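Local coordinates for protein Exo-1,5-alpha-l-arabinofuranobiosidase (PDB 2YDT) that probably hydrolyses alpha-L-arabinofuranosidic linkages at the ends of arabinan chains, and here holds an iminosugar inhibitor and an arabinofuranose, at residues D18-T21 against N22-D25; T189-K192 against K193-K196; V358-L361 against S362-M365. All blocks are in the same frame, centred on the assembly; numbering follows the deposited sequence. Where two conformers were deposited one is given.

Contact 1 (D18-T21 against N22-D25); sequences DPPT and NYRD. With MN (manganese (II) ion), chain L; MN (manganese (II) ion), chain I.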
loop_
_atom_site.group_PDB
_atom_site.type_symbol
_atom_site.label_atom_id
_atom_site.label_comp_id
_atom_site.label_asym_id
_atom_site.label_seq_id
_atom_site.Cartn_x
_atom_site.Cartn_y
_atom_site.Cartn_z
ATOM N N ASP A 18 6.134 -13.299 14.278
ATOM C CA ASP A 18 5.289 -13.279 15.439
ATOM C C ASP A 18 5.970 -12.375 16.464
ATOM O O ASP A 18 7.073 -12.701 16.948
ATOM C CB ASP A 18 5.172 -14.698 15.992
ATOM C CG ASP A 18 4.233 -14.804 17.164
ATOM O OD1 ASP A 18 3.398 -13.916 17.409
ATOM O OD2 ASP A 18 4.307 -15.862 17.848
ATOM N N PRO A 19 5.333 -11.230 16.812
ATOM C CA PRO A 19 6.000 -10.261 17.657
ATOM C C PRO A 19 6.237 -10.751 19.092
ATOM O O PRO A 19 5.461 -11.558 19.605
ATOM C CB PRO A 19 5.032 -9.068 17.670
ATOM C CG PRO A 19 3.668 -9.661 17.360
ATOM C CD PRO A 19 3.936 -10.858 16.494
ATOM N N PRO A 20 7.283 -10.243 19.735
ATOM C CA PRO A 20 7.399 -10.423 21.185
ATOM C C PRO A 20 6.110 -9.940 21.868
ATOM O O PRO A 20 5.483 -8.954 21.440
ATOM C CB PRO A 20 8.587 -9.544 21.547
ATOM C CG PRO A 20 9.381 -9.461 20.330
ATOM C CD PRO A 20 8.360 -9.402 19.218
ATOM N N THR A 21 5.711 -10.579 22.970
ATOM C CA THR A 21 4.416 -10.265 23.533
ATOM C C THR A 21 4.311 -8.908 24.205
ATOM O O THR A 21 3.205 -8.419 24.397
ATOM C CB THR A 21 3.888 -11.342 24.510
ATOM O OG1 THR A 21 4.718 -11.378 25.689
ATOM C CG2 THR A 21 3.854 -12.760 23.858
ATOM N N ASN A 22 5.447 -8.328 24.567
ATOM C CA ASN A 22 5.502 -6.976 25.118
ATOM C C ASN A 22 5.492 -5.853 24.065
ATOM O O ASN A 22 5.532 -4.652 24.416
ATOM C CB ASN A 22 6.779 -6.829 25.973
ATOM C CG ASN A 22 8.042 -7.041 25.171
ATOM O OD1 ASN A 22 8.226 -8.097 24.546
ATOM N ND2 ASN A 22 8.955 -6.039 25.180
ATOM N N TYR A 23 5.434 -6.179 22.773
ATOM C CA TYR A 23 5.256 -5.127 21.768
ATOM C C TYR A 23 3.941 -4.394 21.990
ATOM O O TYR A 23 2.965 -4.964 22.522
ATOM C CB TYR A 23 5.313 -5.718 20.332
ATOM C CG TYR A 23 6.680 -5.772 19.703
ATOM C CD1 TYR A 23 7.838 -5.870 20.450
ATOM C CD2 TYR A 23 6.798 -5.757 18.309
ATOM C CE1 TYR A 23 9.071 -5.895 19.828
ATOM C CE2 TYR A 23 8.034 -5.800 17.693
ATOM C CZ TYR A 23 9.153 -5.846 18.443
ATOM O OH TYR A 23 10.386 -5.887 17.808
ATOM N N ARG A 24 3.921 -3.108 21.674
ATOM C CA ARG A 24 2.753 -2.247 21.873
ATOM C C ARG A 24 1.649 -2.509 20.864
ATOM O O ARG A 24 1.919 -2.549 19.691
ATOM C CB ARG A 24 3.187 -0.785 21.805
ATOM C CG ARG A 24 4.230 -0.404 22.854
ATOM C CD ARG A 24 4.799 1.024 22.665
ATOM N NE ARG A 24 5.627 1.139 21.474
ATOM C CZ ARG A 24 5.234 1.653 20.298
ATOM N NH1 ARG A 24 4.028 2.212 20.141
ATOM N NH2 ARG A 24 6.105 1.664 19.269
ATOM N N ASP A 25 0.413 -2.641 21.327
ATOM C CA ASP A 25 -0.791 -2.820 20.471
ATOM C C ASP A 25 -0.767 -1.781 19.352
ATOM O O ASP A 25 -0.558 -0.562 19.617
ATOM C CB ASP A 25 -1.995 -2.584 21.368
ATOM C CG ASP A 25 -3.304 -3.017 20.776
ATOM O OD1 ASP A 25 -3.380 -3.836 19.851
ATOM O OD2 ASP A 25 -4.306 -2.549 21.356
HETATM MN MN MN L . 5.420 -17.759 18.152
HETATM MN MN MN I . 1.786 -13.895 18.808
HETATM O O HOH W 1 2.546 -15.752 19.881
HETATM O O HOH W 2 3.011 -12.530 20.083
HETATM O O HOH W 3 2.186 -5.971 24.916
HETATM O O HOH W 4 0.179 -13.833 20.352
HETATM O O HOH W 5 0.649 -15.357 17.605
HETATM O O HOH W 6 0.713 -12.165 17.944
#

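Contact 2 (T189-K192 against K193-K196); sequences TDLK and KWSK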
loop_
_atom_site.group_PDB
_atom_site.type_symbol
_atom_site.label_atom_id
_atom_site.label_comp_id
_atom_site.label_asym_id
_atom_site.label_seq_id
_atom_site.Cartn_x
_atom_site.Cartn_y
_atom_site.Cartn_z
ATOM N N THR A 189 12.481 13.553 -10.487
ATOM C CA THR A 189 13.307 12.989 -11.513
ATOM C C THR A 189 14.692 12.588 -11.001
ATOM O O THR A 189 15.396 11.837 -11.677
ATOM C CB THR A 189 13.462 13.970 -12.672
ATOM O OG1 THR A 189 13.955 15.227 -12.175
ATOM C CG2 THR A 189 12.107 14.179 -13.366
ATOM N N ASP A 190 15.061 13.048 -9.810
ATOM C CA ASP A 190 16.376 12.714 -9.211
ATOM C C ASP A 190 16.303 12.088 -7.825
ATOM O O ASP A 190 17.340 11.828 -7.203
ATOM C CB ASP A 190 17.300 13.937 -9.226
ATOM C CG ASP A 190 16.899 15.010 -8.240
ATOM O OD1 ASP A 190 15.761 14.962 -7.684
ATOM O OD2 ASP A 190 17.687 15.936 -7.974
ATOM N N LEU A 191 15.081 11.824 -7.355
ATOM C CA LEU A 191 14.819 11.354 -5.996
ATOM C C LEU A 191 15.151 12.321 -4.858
ATOM O O LEU A 191 14.959 11.971 -3.686
ATOM C CB LEU A 191 15.492 10.010 -5.722
ATOM C CG LEU A 191 14.630 8.873 -6.195
ATOM C CD1 LEU A 191 15.413 7.563 -6.192
ATOM C CD2 LEU A 191 13.447 8.850 -5.152
ATOM N N LYS A 192 15.629 13.514 -5.197
ATOM C CA LYS A 192 15.994 14.546 -4.205
ATOM C C LYS A 192 15.036 15.743 -4.175
ATOM O O LYS A 192 14.639 16.201 -3.093
ATOM C CB LYS A 192 17.424 15.044 -4.480
ATOM C CG LYS A 192 18.519 13.934 -4.392
ATOM C CD LYS A 192 18.818 13.653 -2.937
ATOM C CE LYS A 192 19.939 12.630 -2.703
ATOM N NZ LYS A 192 20.112 12.499 -1.234
ATOM N N LYS A 193 14.688 16.244 -5.349
ATOM C CA LYS A 193 13.840 17.431 -5.528
ATOM C C LYS A 193 12.439 16.908 -5.870
ATOM O O LYS A 193 12.281 16.132 -6.808
ATOM C CB LYS A 193 14.424 18.230 -6.708
ATOM C CG LYS A 193 13.660 19.441 -7.253
ATOM C CD LYS A 193 14.408 20.036 -8.506
ATOM C CE LYS A 193 13.794 21.383 -8.923
ATOM N NZ LYS A 193 14.406 21.922 -10.190
ATOM N N TRP A 194 11.435 17.351 -5.122
ATOM C CA TRP A 194 10.033 16.916 -5.366
ATOM C C TRP A 194 9.202 18.084 -5.919
ATOM O O TRP A 194 9.391 19.249 -5.526
ATOM C CB TRP A 194 9.417 16.371 -4.084
ATOM C CG TRP A 194 10.081 15.130 -3.667
ATOM C CD1 TRP A 194 11.182 15.028 -2.837
ATOM C CD2 TRP A 194 9.756 13.801 -4.057
ATOM N NE1 TRP A 194 11.564 13.742 -2.743
ATOM C CE2 TRP A 194 10.709 12.948 -3.453
ATOM C CE3 TRP A 194 8.746 13.234 -4.855
ATOM C CZ2 TRP A 194 10.692 11.566 -3.629
ATOM C CZ3 TRP A 194 8.721 11.851 -5.031
ATOM C CH2 TRP A 194 9.696 11.029 -4.421
ATOM N N SER A 195 8.314 17.780 -6.840
ATOM C CA SER A 195 7.379 18.766 -7.425
ATOM C C SER A 195 6.405 19.373 -6.406
ATOM O O SER A 195 6.194 18.870 -5.289
ATOM C CB SER A 195 6.542 18.106 -8.534
ATOM O OG SER A 195 5.483 17.300 -7.995
ATOM N N LYS A 196 5.771 20.466 -6.840
ATOM C CA LYS A 196 4.581 20.975 -6.180
ATOM C C LYS A 196 3.568 19.827 -5.992
ATOM O O LYS A 196 3.443 18.925 -6.831
ATOM C CB LYS A 196 4.021 22.042 -7.122
ATOM C CG LYS A 196 2.811 22.800 -6.734
ATOM C CD LYS A 196 2.658 23.906 -7.823
ATOM C CE LYS A 196 1.227 24.201 -8.220
ATOM N NZ LYS A 196 1.207 24.943 -9.545
HETATM O O HOH W 7 13.612 16.054 -9.445
#

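Contact 3 (V358-L361 against S362-M365); sequences VVRL and SEVM. With MN (manganese (II) ion), chain K; SO4 (sulfate ion), chain D.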
loop_
_atom_site.group_PDB
_atom_site.type_symbol
_atom_site.label_atom_id
_atom_site.label_comp_id
_atom_site.label_asym_id
_atom_site.label_seq_id
_atom_site.Cartn_x
_atom_site.Cartn_y
_atom_site.Cartn_z
ATOM N N VAL A 358 0.423 -17.896 -0.996
ATOM C CA VAL A 358 0.559 -17.777 -2.436
ATOM C C VAL A 358 -0.471 -18.735 -3.032
ATOM O O VAL A 358 -0.472 -19.920 -2.689
ATOM C CB VAL A 358 1.961 -18.087 -2.940
ATOM C CG1 VAL A 358 1.963 -18.249 -4.484
ATOM C CG2 VAL A 358 2.930 -17.003 -2.481
ATOM N N VAL A 359 -1.338 -18.194 -3.857
ATOM C CA VAL A 359 -2.429 -18.936 -4.542
ATOM C C VAL A 359 -2.241 -18.831 -6.049
ATOM O O VAL A 359 -1.477 -18.009 -6.543
ATOM C CB VAL A 359 -3.798 -18.394 -4.184
ATOM C CG1 VAL A 359 -4.024 -18.452 -2.676
ATOM C CG2 VAL A 359 -4.009 -16.946 -4.727
ATOM N N ARG A 360 -2.899 -19.722 -6.803
ATOM C CA ARG A 360 -2.991 -19.615 -8.234
ATOM C C ARG A 360 -4.374 -19.109 -8.634
ATOM O O ARG A 360 -5.396 -19.664 -8.230
ATOM C CB ARG A 360 -2.777 -21.018 -8.899
ATOM C CG ARG A 360 -1.376 -21.402 -9.042
ATOM C CD ARG A 360 -1.193 -22.692 -9.898
ATOM N NE ARG A 360 0.211 -23.015 -9.838
ATOM C CZ ARG A 360 1.151 -22.427 -10.567
ATOM N NH1 ARG A 360 0.834 -21.562 -11.516
ATOM N NH2 ARG A 360 2.401 -22.747 -10.379
ATOM N N LEU A 361 -4.414 -18.098 -9.492
ATOM C CA LEU A 361 -5.651 -17.505 -9.924
ATOM C C LEU A 361 -6.427 -18.546 -10.751
ATOM O O LEU A 361 -7.654 -18.585 -10.656
ATOM C CB LEU A 361 -5.387 -16.248 -10.749
ATOM C CG LEU A 361 -4.894 -15.062 -9.933
ATOM C CD1 LEU A 361 -4.396 -13.947 -10.885
ATOM C CD2 LEU A 361 -5.999 -14.592 -8.969
ATOM N N SER A 362 -5.686 -19.383 -11.486
ATOM C CA SER A 362 -6.301 -20.487 -12.274
ATOM C C SER A 362 -7.101 -21.447 -11.385
ATOM O O SER A 362 -8.042 -22.109 -11.857
ATOM C CB SER A 362 -5.242 -21.245 -13.074
ATOM O OG SER A 362 -4.272 -21.886 -12.288
ATOM N N GLU A 363 -6.773 -21.507 -10.095
ATOM C CA GLU A 363 -7.502 -22.362 -9.143
ATOM C C GLU A 363 -8.536 -21.622 -8.311
ATOM O O GLU A 363 -9.642 -22.101 -8.084
ATOM C CB GLU A 363 -6.493 -23.074 -8.241
ATOM C CG GLU A 363 -5.435 -23.796 -9.081
ATOM C CD GLU A 363 -4.402 -24.563 -8.290
ATOM O OE1 GLU A 363 -4.014 -24.083 -7.204
ATOM O OE2 GLU A 363 -3.950 -25.643 -8.771
ATOM N N VAL A 364 -8.170 -20.430 -7.836
ATOM C CA VAL A 364 -9.069 -19.564 -7.096
ATOM C C VAL A 364 -10.284 -19.099 -7.899
ATOM O O VAL A 364 -11.382 -18.944 -7.339
ATOM C CB VAL A 364 -8.259 -18.334 -6.568
ATOM C CG1 VAL A 364 -9.181 -17.244 -6.075
ATOM C CG2 VAL A 364 -7.292 -18.807 -5.470
ATOM N N MET A 365 -10.100 -18.880 -9.194
ATOM C CA MET A 365 -11.130 -18.280 -10.018
ATOM C C MET A 365 -12.015 -19.339 -10.688
ATOM O O MET A 365 -12.228 -19.304 -11.881
ATOM C CB MET A 365 -10.520 -17.330 -11.039
ATOM C CG MET A 365 -9.812 -16.111 -10.406
ATOM S SD MET A 365 -9.085 -14.952 -11.607
ATOM C CE MET A 365 -10.580 -14.252 -12.308
HETATM MN MN MN K . -2.626 -27.007 -8.180
HETATM S S SO4 D . 1.816 -25.373 -7.379
HETATM O O1 SO4 D . 2.861 -24.553 -7.957
HETATM O O2 SO4 D . 0.500 -24.942 -7.771
HETATM O O3 SO4 D . 2.138 -26.756 -7.736
HETATM O O4 SO4 D . 1.888 -25.402 -5.919
HETATM O O HOH W 8 -4.359 -21.851 -5.463
HETATM O O HOH W 9 -1.852 -25.340 -6.716
HETATM O O HOH W 10 -0.860 -26.758 -9.220
#

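Contact 1 (D18-T21 against N22-D25)
Pro20 lays the edge of its ring squarely over a face of Tyr23, three residues on: Pro20 CD stands 3.6 Å from the centre of the phenol ring, only 10° off its normal. This is a CH-pi contact, favoured because the CD hydrogens, next to the amide nitrogen, are slightly positive and meet an electron-rich ring. Pro20 CG follows, 3.6 Å from Tyr23 CE1, and Pro19 CB touches Tyr23 CD2 obliquely. The chain folds back through a type I beta turn from Pro20 to Tyr23, in which Tyr23 N bonds to Pro20 O (3.1 Å), approaching from above the carbonyl plane. Asn22, at the third position, keeps CG between its backbone N and carbonyl carbon (chi1 61°), which brings OD1 to 3.3 Å from Pro20 CB. A water bridges Thr21 O and Tyr23 O, and Asn47 anchors the phenol hydroxyl.

At the start of the loop Asp18 spans two manganese ions, OD2 on one and OD1, at 2.1 Å, on the other, whose octahedral shell five waters complete. One of these waters donates to Asp18 OD2 and another to Pro19 O. Neither proline has an N-H to give, so this lead-in bonds through its carbonyls; the manganese probably polarises the water on Pro19 O and strengthens that link between metal shell and backbone.

Contact 2 (T189-K192 against K193-K196)
Asp190 and Lys193 meet in a tight polar turn at the protein surface, in the loop that joins strand 182-188 to strand 198-201, the outermost strand of its four-stranded blade. Asp190 OD1 takes the backbone N-H of Lys193 at 2.9 Å, almost straight (176°), on its syn lone pair. The same oxygen accepts Lys192 N, two residues on, also at 2.9 Å, which defines an Asx turn; this donor comes from well above the carboxylate plane. With CG between the backbone N and the carbonyl carbon (chi1 71°), the short aspartate side chain folds over the following peptides and fixes its own rotation by these two bonds. A water that accepts from Thr189 N lies 3.0 Å from both Asp190 OD1 and Lys193 O, inside the curl.

Sequence and position recall, in shortened form, the Asp box of sialidase-like propellers, a turn between the third and fourth strands of a blade with an aspartate gripping main-chain amides and a tryptophan packed inward. Here Trp194 probably plays that part: its indole lies on Leu168 and on Val139 of the neighbouring blade, with NE1 bonded to Ser137 OG. Leu191, whose backbone is in the left-handed region, runs beside it; Leu191 CD2 lies 4.2 Å from Trp194 CZ2 in one of two modelled conformers, a doubtful and at best loose contact. Lys192 suits the exposed surface: its flexible chain bends at chi2 (-78°) and carries NZ to Val136 O, while the extended Lys193 leads away from the turn.

Contact 3 (V358-L361 against S362-M365)
An N-cap junction joins Arg360 to Glu363 and Val364, where strand 354-360 of the propeller's closing blade runs directly into the single helical turn 361-364. Arg360 holds the N-cap position, and its carbonyl opens the helical bonding: Arg360 O accepts Val364 N at 2.9 Å, nearly along the C=O axis, and also Glu363 N, which comes from above the carbonyl plane. Leu361 O then receives Met365 N as the turn ends.

Valines wedge strand against helix, Val359 CB meeting Val364 CG2 at 3.7 Å; their compact branched side chains suit the tight corner, and Val364 goes on to pack against Ile300 and Trp315 of the adjacent blade.

The polar side is an ion site. Arg360 is extended from CG to NE, its long reach presenting the guanidinium edge to a sulfate ion, probably from the crystallisation liquor: NE donates to sulfate O2 (2.8 Å) and NH2 to O1 (3.1 Å). NH1 forms salt bridges to Asp333 and Asp335, so the guanidinium is gripped by three anionic groups, the sulfate in its plane; Asp335 also takes the hydroxyl of Ser362. The extended Glu363 side chain crosses that of Arg360 at a slant, its carboxylate turned 84° from the guanidinium, and binds manganese through OE2 at 2.0 Å. Two waters on that metal donate to sulfate O2, and one of them also to Glu363 OE1. On the other flank Leu361 and Met365 lie side by side; with CG beside the backbone N (chi1 -64°) and SD extended beyond it, Met365 SD comes to 4.0 Å from Leu361 CB.

Overall arrangement
All three contacts are local turns in the periphery of one six-bladed beta-propeller, and along the chain they come in the order 1, 2, 3. Contact 1 follows strand 11-17 and leads to strand 28-35 of the next blade; contact 3 ends strand 354-360, which pairs with 11-17. The two therefore flank the blade in which the chain's ends close the ring, although their nearest atoms are about 17 Å apart. Contact 2 belongs to the blade 154-201, and its centre lies about 39 Å from that of contact 3, on opposite sides of the chain's centre. Manganese sits at contacts 1 and 3; all three turns lie outside the sugar pocket, in the scaffold and surface.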